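Local coordinates for protein bacterial regulatory proteins, tetR family (Corynebacterium glutamicum, PDB 3AQT) that acts as a TetR-family transcriptional repressor that probably binds DNA through its helix-turn-helix and holds the inducer resorcinol in a pocket of its C-terminal domain, at residues A49-S54 against N85-R90; Q92-V97 against G141-Q146; R128-H133 against G189-A194. All coordinates share one frame; numbering follows the deposited sequence.

Interaction 1: residues A49-S54 against N85-R90; sequences ARLITS and NYFPDR
Phe87 rests its ring against Leu51 and Ile52, two successive residues of the helix that carries 49-54. Leu51 CD1 lies at the ring edge, in the plane of the ring, 3.9 Å from Phe87 CE2 and equally close to CD2. Ile52 closes on the far end of the ring, with CD1 3.5 Å from Phe87 CZ. The isoleucine side chain runs at about a right angle to the phenylalanine, and its chi1 of -68° sets CG1 beside the backbone N, where the ethyl arm leads its CD1 to the ring. This is the tight half of the contact, where Leu51 and Phe87 are buried; Ile52 keeps part of its surface exposed.

Toward Tyr86 the packing thins. Leu51 CD1 also reaches Tyr86 CB at 4.0 Å, but the tyrosine is partly open to solvent, and one face of its ring carries CB of its own neighbour Asn85.

Tyr86 and Phe87 end the predicted helix-turn-helix, so the contact folds that end back on helix 41-62. Phe87 and Ile52 also touch Leu93 of helix 90-111, whose start Asp89 caps by accepting a hydrogen bond from Gln92 N. Phe87 thus packs against both helix 41-62 and helix 90-111 in the DNA-binding domain.

Interaction 2: residues Q92-V97 against G141-Q146; sequences QLLQAV and GGFFIQ
The phenyl ring of Phe143 turns its rim to helix 90-111, and two methyl groups rest at that edge, close to the ring plane. Leu94 CD1 sits 4.1 Å from Phe143 CD1 and just as far from CE1, beside the bond between them. Val97 CG1 takes the next bond round the ring, 3.9 Å from Phe143 CZ, so that CE1 is shared by both. Neither methyl rides over a face.

The valine crosses the phenylalanine at about a right angle. Its CG1 points away from its own backbone N (chi1 170°), which brings that branch, and not CG2, to the ring. Leu94 meets the ring more obliquely.

Other residues of helix 90-111, Ala98 and Ala101, also touch Phe143, which therefore packs along about two turns of that helix. Leu94 also touches Met59 and Val97 touches Ala55, both on helix 41-62.

All three touching residues are buried, and no hydrogen bond passes between the segments. Dispersion and the exclusion of water therefore join the N-terminal part of helix 90-111, which packs on helix 41-62 of the DNA-binding domain, to helix 138-146 of the C-terminal domain, through edge contacts that carry little directional constraint.

Interaction 3: residues R128-H133 against G189-A194; sequences RHLVRH and GSLIAA
Leu191 reaches from helix 180-199 to helix 119-134, setting its two methyls against Leu130 and Val131. Its CB leaves the backbone in the direction of the other helix, although CB and CG meet nothing there closely. With chi1 at 178° CG stands trans to the leucine's own N, extending the side chain across before it forks. One branch ends in CD1, which lies 3.9 Å from Val131 CG2; here the two side chains slide past each other in opposite directions. The other branch ends in CD2, 3.8 Å from Leu130 CD1, and these two leucines cross at about a right angle. Leu130 answers with an extended chain, its chi2 of -179° carrying CD1 outward to the meeting point. The backbones stay well apart, with Val131 CA and Leu191 CA 7.7 Å from each other, and the side-chain ends make the contact.

Two of the three have further partners. Leu130 lines the resorcinol pocket, its side chain about 4 Å from the bound ligand, while Leu191 also touches Phe213 of helix 209-220. On helix 180-199, Ser190 and Ala193 pack against Cys186 and Thr185 of the second subunit.

The contact is buried and wholly apolar, with no hydrogen bond between the segments. Methyl packing of this kind fixes spacing without demanding an exact orientation. Leu130, a wall residue of the pocket, is thereby in direct touch with a helix that also packs on the second subunit.

In the fold
From the N terminus, helix 41-62 meets the chain again at 85-90, so interaction 1 closes a loop of 30 residues that holds helix 69-75 and most of the predicted DNA-binding motif. Interaction 2 opens just afterwards on helix 90-111, in series with it, and the two touch where Ile52 packs on Ala96. Before interaction 2 closes at 141-146, interaction 3 has already opened at 128-133; it closes later, at 189-194, so these two cross. They also touch, Phe144 lying against Ile192. Interactions 1 and 3 stay about 15 Å apart at their nearest atoms, with interaction 2 joining the DNA-binding domain to the ligand-binding one between them.

Interaction 1: residues A49-S54 against N85-R90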
loop_
_atom_site.group_PDB
_atom_site.type_symbol
_atom_site.label_atom_id
_atom_site.label_comp_id
_atom_site.label_asym_id
_atom_site.label_seq_id
_atom_site.Cartn_x
_atom_site.Cartn_y
_atom_site.Cartn_z
ATOM N N ALA B 49 13.724 -15.281 -21.130
ATOM C CA ALA B 49 14.915 -14.812 -20.448
ATOM C C ALA B 49 15.526 -13.615 -21.170
ATOM O O ALA B 49 15.903 -12.619 -20.534
ATOM C CB ALA B 49 15.924 -15.941 -20.348
ATOM N N ARG B 50 15.616 -13.705 -22.496
ATOM C CA ARG B 50 16.184 -12.627 -23.298
ATOM C C ARG B 50 15.316 -11.385 -23.291
ATOM O O ARG B 50 15.828 -10.261 -23.328
ATOM C CB ARG B 50 16.409 -13.095 -24.730
ATOM C CG ARG B 50 17.487 -14.138 -24.845
ATOM C CD ARG B 50 17.594 -14.670 -26.250
ATOM N NE ARG B 50 18.518 -15.795 -26.312
ATOM C CZ ARG B 50 18.808 -16.466 -27.424
ATOM N NH1 ARG B 50 18.241 -16.120 -28.574
ATOM N NH2 ARG B 50 19.671 -17.475 -27.388
ATOM N N LEU B 51 14.004 -11.585 -23.256
ATOM C CA LEU B 51 13.068 -10.469 -23.213
ATOM C C LEU B 51 13.219 -9.750 -21.881
ATOM O O LEU B 51 13.246 -8.517 -21.829
ATOM C CB LEU B 51 11.629 -10.964 -23.393
ATOM C CG LEU B 51 11.279 -11.347 -24.835
ATOM C CD1 LEU B 51 9.908 -11.971 -24.895
ATOM C CD2 LEU B 51 11.338 -10.102 -25.714
ATOM N N ILE B 52 13.337 -10.525 -20.806
ATOM C CA ILE B 52 13.502 -9.955 -19.475
ATOM C C ILE B 52 14.766 -9.096 -19.446
ATOM O O ILE B 52 14.751 -7.963 -18.959
ATOM C CB ILE B 52 13.596 -11.069 -18.405
ATOM C CG1 ILE B 52 12.243 -11.773 -18.283
ATOM C CG2 ILE B 52 13.999 -10.487 -17.064
ATOM C CD1 ILE B 52 11.017 -10.906 -18.059
ATOM N N THR B 53 15.856 -9.641 -19.980
ATOM C CA THR B 53 17.136 -8.936 -20.030
ATOM C C THR B 53 17.010 -7.675 -20.875
ATOM O O THR B 53 17.533 -6.615 -20.516
ATOM C CB THR B 53 18.247 -9.841 -20.637
ATOM O OG1 THR B 53 18.424 -10.997 -19.809
ATOM C CG2 THR B 53 19.577 -9.091 -20.733
ATOM N N SER B 54 16.313 -7.790 -21.999
ATOM C CA SER B 54 16.130 -6.645 -22.886
ATOM C C SER B 54 15.361 -5.537 -22.174
ATOM O O SER B 54 15.803 -4.382 -22.127
ATOM C CB SER B 54 15.379 -7.067 -24.152
ATOM O OG SER B 54 15.227 -5.961 -25.026
ATOM N N ASN B 85 3.860 -14.363 -27.586
ATOM C CA ASN B 85 4.019 -15.801 -27.713
ATOM C C ASN B 85 4.796 -16.270 -26.490
ATOM O O ASN B 85 4.935 -17.469 -26.256
ATOM C CB ASN B 85 4.813 -16.147 -28.968
ATOM C CG ASN B 85 3.929 -16.471 -30.152
ATOM O OD1 ASN B 85 4.418 -16.651 -31.264
ATOM N ND2 ASN B 85 2.622 -16.559 -29.920
ATOM N N TYR B 86 5.294 -15.313 -25.710
ATOM C CA TYR B 86 6.096 -15.621 -24.530
ATOM C C TYR B 86 5.554 -15.010 -23.243
ATOM O O TYR B 86 5.855 -15.485 -22.151
ATOM C CB TYR B 86 7.524 -15.146 -24.773
ATOM C CG TYR B 86 8.070 -15.614 -26.100
ATOM C CD1 TYR B 86 8.498 -16.932 -26.279
ATOM C CD2 TYR B 86 8.142 -14.743 -27.186
ATOM C CE1 TYR B 86 8.987 -17.368 -27.510
ATOM C CE2 TYR B 86 8.625 -15.167 -28.419
ATOM C CZ TYR B 86 9.047 -16.476 -28.575
ATOM O OH TYR B 86 9.537 -16.887 -29.796
ATOM N N PHE B 87 4.770 -13.945 -23.380
ATOM C CA PHE B 87 4.140 -13.273 -22.245
ATOM C C PHE B 87 2.704 -12.929 -22.650
ATOM O O PHE B 87 2.458 -12.487 -23.774
ATOM C CB PHE B 87 4.892 -11.992 -21.888
ATOM C CG PHE B 87 6.209 -12.228 -21.204
ATOM C CD1 PHE B 87 6.267 -12.418 -19.826
ATOM C CD2 PHE B 87 7.392 -12.284 -21.940
ATOM C CE1 PHE B 87 7.480 -12.662 -19.191
ATOM C CE2 PHE B 87 8.604 -12.529 -21.314
ATOM C CZ PHE B 87 8.648 -12.719 -19.937
ATOM N N PRO B 88 1.735 -13.145 -21.748
ATOM C CA PRO B 88 0.342 -12.834 -22.078
ATOM C C PRO B 88 0.129 -11.333 -22.214
ATOM O O PRO B 88 -0.709 -10.879 -22.994
ATOM C CB PRO B 88 -0.425 -13.420 -20.898
ATOM C CG PRO B 88 0.531 -13.233 -19.765
ATOM C CD PRO B 88 1.836 -13.688 -20.383
ATOM N N ASP B 89 0.898 -10.563 -21.456
ATOM C CA ASP B 89 0.767 -9.120 -21.503
ATOM C C ASP B 89 2.027 -8.407 -21.045
ATOM O O ASP B 89 3.033 -9.031 -20.713
ATOM C CB ASP B 89 -0.395 -8.671 -20.625
ATOM C CG ASP B 89 -0.287 -9.206 -19.213
ATOM O OD1 ASP B 89 -1.011 -10.174 -18.890
ATOM O OD2 ASP B 89 0.536 -8.672 -18.432
ATOM N N ARG B 90 1.941 -7.083 -21.019
ATOM C CA ARG B 90 3.038 -6.232 -20.610
ATOM C C ARG B 90 3.306 -6.372 -19.114
ATOM O O ARG B 90 4.452 -6.487 -18.696
ATOM C CB ARG B 90 2.709 -4.776 -20.952
ATOM C CG ARG B 90 3.818 -3.791 -20.614
ATOM C CD ARG B 90 3.493 -2.389 -21.106
ATOM N NE ARG B 90 4.693 -1.568 -21.265
ATOM C CZ ARG B 90 5.399 -1.067 -20.258
ATOM N NH1 ARG B 90 5.024 -1.303 -19.008
ATOM N NH2 ARG B 90 6.475 -0.326 -20.501
#

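Interaction 2: residues Q92-V97 against G141-Q146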
loop_
_atom_site.group_PDB
_atom_site.type_symbol
_atom_site.label_atom_id
_atom_site.label_comp_id
_atom_site.label_asym_id
_atom_site.label_seq_id
_atom_site.Cartn_x
_atom_site.Cartn_y
_atom_site.Cartn_z
ATOM N N GLN B 92 2.999 -8.825 -16.979
ATOM C CA GLN B 92 3.763 -10.000 -16.586
ATOM C C GLN B 92 5.262 -9.734 -16.746
ATOM O O GLN B 92 6.056 -10.031 -15.847
ATOM C CB GLN B 92 3.354 -11.215 -17.427
ATOM C CG GLN B 92 2.730 -12.367 -16.625
ATOM C CD GLN B 92 3.476 -13.699 -16.814
ATOM O OE1 GLN B 92 3.498 -14.274 -17.906
ATOM N NE2 GLN B 92 4.094 -14.186 -15.740
ATOM N N LEU B 93 5.648 -9.162 -17.883
ATOM C CA LEU B 93 7.048 -8.865 -18.143
ATOM C C LEU B 93 7.577 -7.852 -17.149
ATOM O O LEU B 93 8.712 -7.950 -16.698
ATOM C CB LEU B 93 7.224 -8.317 -19.562
ATOM C CG LEU B 93 8.621 -7.796 -19.927
ATOM C CD1 LEU B 93 9.586 -8.968 -20.072
ATOM C CD2 LEU B 93 8.553 -7.010 -21.224
ATOM N N LEU B 94 6.755 -6.866 -16.819
ATOM C CA LEU B 94 7.151 -5.829 -15.879
ATOM C C LEU B 94 7.435 -6.497 -14.535
ATOM O O LEU B 94 8.430 -6.211 -13.866
ATOM C CB LEU B 94 6.020 -4.813 -15.722
ATOM C CG LEU B 94 6.395 -3.333 -15.611
ATOM C CD1 LEU B 94 7.426 -3.123 -14.500
ATOM C CD2 LEU B 94 6.957 -2.864 -16.954
ATOM N N GLN B 95 6.554 -7.408 -14.155
ATOM C CA GLN B 95 6.702 -8.117 -12.904
ATOM C C GLN B 95 7.976 -8.953 -12.846
ATOM O O GLN B 95 8.626 -9.021 -11.801
ATOM C CB GLN B 95 5.467 -8.976 -12.660
ATOM C CG GLN B 95 4.287 -8.149 -12.195
ATOM C CD GLN B 95 3.053 -8.980 -11.967
ATOM O OE1 GLN B 95 3.129 -10.116 -11.492
ATOM N NE2 GLN B 95 1.900 -8.419 -12.291
ATOM N N ALA B 96 8.342 -9.573 -13.963
ATOM C CA ALA B 96 9.555 -10.381 -14.014
ATOM C C ALA B 96 10.770 -9.488 -13.824
ATOM O O ALA B 96 11.713 -9.859 -13.132
ATOM C CB ALA B 96 9.647 -11.117 -15.336
ATOM N N VAL B 97 10.742 -8.305 -14.431
ATOM C CA VAL B 97 11.845 -7.362 -14.303
ATOM C C VAL B 97 11.954 -6.880 -12.853
ATOM O O VAL B 97 13.055 -6.742 -12.318
ATOM C CB VAL B 97 11.646 -6.150 -15.263
ATOM C CG1 VAL B 97 12.651 -5.045 -14.962
ATOM C CG2 VAL B 97 11.813 -6.614 -16.700
ATOM N N GLY B 141 12.338 3.445 -8.860
ATOM C CA GLY B 141 11.327 4.461 -8.665
ATOM C C GLY B 141 10.147 4.176 -9.565
ATOM O O GLY B 141 8.999 4.411 -9.198
ATOM N N GLY B 142 10.432 3.660 -10.753
ATOM C CA GLY B 142 9.374 3.342 -11.689
ATOM C C GLY B 142 8.506 2.202 -11.197
ATOM O O GLY B 142 7.308 2.181 -11.462
ATOM N N PHE B 143 9.101 1.250 -10.486
ATOM C CA PHE B 143 8.340 0.116 -9.970
ATOM C C PHE B 143 7.307 0.568 -8.939
ATOM O O PHE B 143 6.138 0.195 -9.005
ATOM C CB PHE B 143 9.268 -0.917 -9.306
ATOM C CG PHE B 143 10.288 -1.525 -10.235
ATOM C CD1 PHE B 143 9.906 -2.051 -11.466
ATOM C CD2 PHE B 143 11.632 -1.586 -9.869
ATOM C CE1 PHE B 143 10.846 -2.629 -12.320
ATOM C CE2 PHE B 143 12.586 -2.163 -10.717
ATOM C CZ PHE B 143 12.189 -2.684 -11.946
ATOM N N PHE B 144 7.750 1.381 -7.987
ATOM C CA PHE B 144 6.877 1.858 -6.921
ATOM C C PHE B 144 5.777 2.831 -7.317
ATOM O O PHE B 144 4.835 3.032 -6.556
ATOM C CB PHE B 144 7.723 2.458 -5.801
ATOM C CG PHE B 144 8.472 1.431 -5.006
ATOM C CD1 PHE B 144 7.849 0.742 -3.978
ATOM C CD2 PHE B 144 9.781 1.115 -5.321
ATOM C CE1 PHE B 144 8.517 -0.249 -3.274
ATOM C CE2 PHE B 144 10.459 0.124 -4.624
ATOM C CZ PHE B 144 9.823 -0.559 -3.598
ATOM N N ILE B 145 5.881 3.427 -8.500
ATOM C CA ILE B 145 4.863 4.372 -8.946
ATOM C C ILE B 145 3.950 3.788 -10.021
ATOM O O ILE B 145 2.761 3.589 -9.777
ATOM C CB ILE B 145 5.504 5.685 -9.469
ATOM C CG1 ILE B 145 6.514 5.374 -10.578
ATOM C CG2 ILE B 145 6.181 6.424 -8.319
ATOM C CD1 ILE B 145 7.247 6.585 -11.184
ATOM N N GLN B 146 4.507 3.502 -11.197
ATOM C CA GLN B 146 3.736 2.949 -12.313
ATOM C C GLN B 146 3.370 1.466 -12.211
ATOM O O GLN B 146 2.987 0.858 -13.212
ATOM C CB GLN B 146 4.481 3.154 -13.638
ATOM C CG GLN B 146 4.414 4.552 -14.221
ATOM C CD GLN B 146 5.683 5.336 -13.985
ATOM O OE1 GLN B 146 6.782 4.852 -14.251
ATOM N NE2 GLN B 146 5.541 6.560 -13.491
#

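Interaction 3: residues R128-H133 against G189-A194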
loop_
_atom_site.group_PDB
_atom_site.type_symbol
_atom_site.label_atom_id
_atom_site.label_comp_id
_atom_site.label_asym_id
_atom_site.label_seq_id
_atom_site.Cartn_x
_atom_site.Cartn_y
_atom_site.Cartn_z
ATOM N N ARG B 128 16.179 0.362 5.218
ATOM C CA ARG B 128 16.877 1.572 4.803
ATOM C C ARG B 128 17.514 1.385 3.430
ATOM O O ARG B 128 17.548 2.317 2.628
ATOM C CB ARG B 128 17.928 1.969 5.840
ATOM C CG ARG B 128 17.326 2.412 7.161
ATOM C CD ARG B 128 18.396 2.655 8.189
ATOM N NE ARG B 128 19.327 3.688 7.751
ATOM C CZ ARG B 128 20.492 3.944 8.339
ATOM N NH1 ARG B 128 20.880 3.238 9.396
ATOM N NH2 ARG B 128 21.263 4.917 7.877
ATOM N N HIS B 129 18.005 0.180 3.151
ATOM C CA HIS B 129 18.599 -0.080 1.841
ATOM C C HIS B 129 17.539 -0.011 0.739
ATOM O O HIS B 129 17.807 0.509 -0.342
ATOM C CB HIS B 129 19.279 -1.456 1.802
ATOM C CG HIS B 129 20.671 -1.453 2.346
ATOM N ND1 HIS B 129 21.664 -0.648 1.831
ATOM C CD2 HIS B 129 21.235 -2.143 3.365
ATOM C CE1 HIS B 129 22.780 -0.841 2.511
ATOM N NE2 HIS B 129 22.546 -1.744 3.446
ATOM N N LEU B 130 16.343 -0.542 1.009
ATOM C CA LEU B 130 15.273 -0.519 0.017
ATOM C C LEU B 130 14.901 0.927 -0.294
ATOM O O LEU B 130 14.791 1.307 -1.457
ATOM C CB LEU B 130 14.046 -1.309 0.510
ATOM C CG LEU B 130 14.253 -2.832 0.646
ATOM C CD1 LEU B 130 12.990 -3.514 1.115
ATOM C CD2 LEU B 130 14.674 -3.404 -0.696
ATOM N N VAL B 131 14.742 1.748 0.738
ATOM C CA VAL B 131 14.391 3.141 0.510
ATOM C C VAL B 131 15.457 3.867 -0.306
ATOM O O VAL B 131 15.133 4.541 -1.283
ATOM C CB VAL B 131 14.166 3.893 1.838
ATOM C CG1 VAL B 131 14.015 5.376 1.578
ATOM C CG2 VAL B 131 12.911 3.365 2.517
ATOM N N ARG B 132 16.725 3.728 0.080
ATOM C CA ARG B 132 17.809 4.391 -0.650
ATOM C C ARG B 132 17.881 3.916 -2.098
ATOM O O ARG B 132 18.125 4.705 -3.006
ATOM C CB ARG B 132 19.155 4.158 0.050
ATOM C CG ARG B 132 19.081 4.434 1.537
ATOM C CD ARG B 132 20.203 5.304 2.075
ATOM N NE ARG B 132 21.419 4.561 2.387
ATOM C CZ ARG B 132 22.292 4.939 3.317
ATOM N NH1 ARG B 132 22.077 6.043 4.022
ATOM N NH2 ARG B 132 23.382 4.219 3.543
ATOM N N HIS B 133 17.657 2.630 -2.322
ATOM C CA HIS B 133 17.701 2.112 -3.677
ATOM C C HIS B 133 16.566 2.708 -4.504
ATOM O O HIS B 133 16.701 2.911 -5.709
ATOM C CB HIS B 133 17.573 0.596 -3.669
ATOM C CG HIS B 133 18.554 -0.088 -4.563
ATOM N ND1 HIS B 133 19.783 -0.525 -4.116
ATOM C CD2 HIS B 133 18.505 -0.381 -5.883
ATOM C CE1 HIS B 133 20.448 -1.060 -5.125
ATOM N NE2 HIS B 133 19.695 -0.984 -6.208
ATOM N N GLY B 189 3.418 -2.563 2.582
ATOM C CA GLY B 189 2.383 -1.626 2.200
ATOM C C GLY B 189 2.880 -0.238 2.567
ATOM O O GLY B 189 2.728 0.714 1.798
ATOM N N SER B 190 3.496 -0.133 3.744
ATOM C CA SER B 190 4.049 1.135 4.233
ATOM C C SER B 190 5.245 1.580 3.409
ATOM O O SER B 190 5.416 2.770 3.138
ATOM C CB SER B 190 4.506 1.002 5.684
ATOM O OG SER B 190 3.408 0.776 6.545
ATOM N N LEU B 191 6.083 0.622 3.026
ATOM C CA LEU B 191 7.271 0.928 2.240
ATOM C C LEU B 191 6.863 1.624 0.950
ATOM O O LEU B 191 7.386 2.688 0.615
ATOM C CB LEU B 191 8.041 -0.355 1.917
ATOM C CG LEU B 191 9.305 -0.207 1.059
ATOM C CD1 LEU B 191 10.414 0.455 1.864
ATOM C CD2 LEU B 191 9.755 -1.583 0.589
ATOM N N ILE B 192 5.916 1.021 0.237
ATOM C CA ILE B 192 5.438 1.578 -1.020
ATOM C C ILE B 192 4.944 3.018 -0.840
ATOM O O ILE B 192 5.360 3.922 -1.573
ATOM C CB ILE B 192 4.308 0.697 -1.613
ATOM C CG1 ILE B 192 4.886 -0.670 -1.992
ATOM C CG2 ILE B 192 3.675 1.392 -2.815
ATOM C CD1 ILE B 192 3.845 -1.749 -2.280
ATOM N N ALA B 193 4.062 3.232 0.132
ATOM C CA ALA B 193 3.546 4.571 0.379
ATOM C C ALA B 193 4.709 5.482 0.722
ATOM O O ALA B 193 4.816 6.599 0.206
ATOM C CB ALA B 193 2.549 4.551 1.518
ATOM N N ALA B 194 5.591 5.005 1.592
ATOM C CA ALA B 194 6.740 5.803 1.996
ATOM C C ALA B 194 7.598 6.226 0.803
ATOM O O ALA B 194 8.009 7.379 0.697
ATOM C CB ALA B 194 7.588 5.028 3.010
#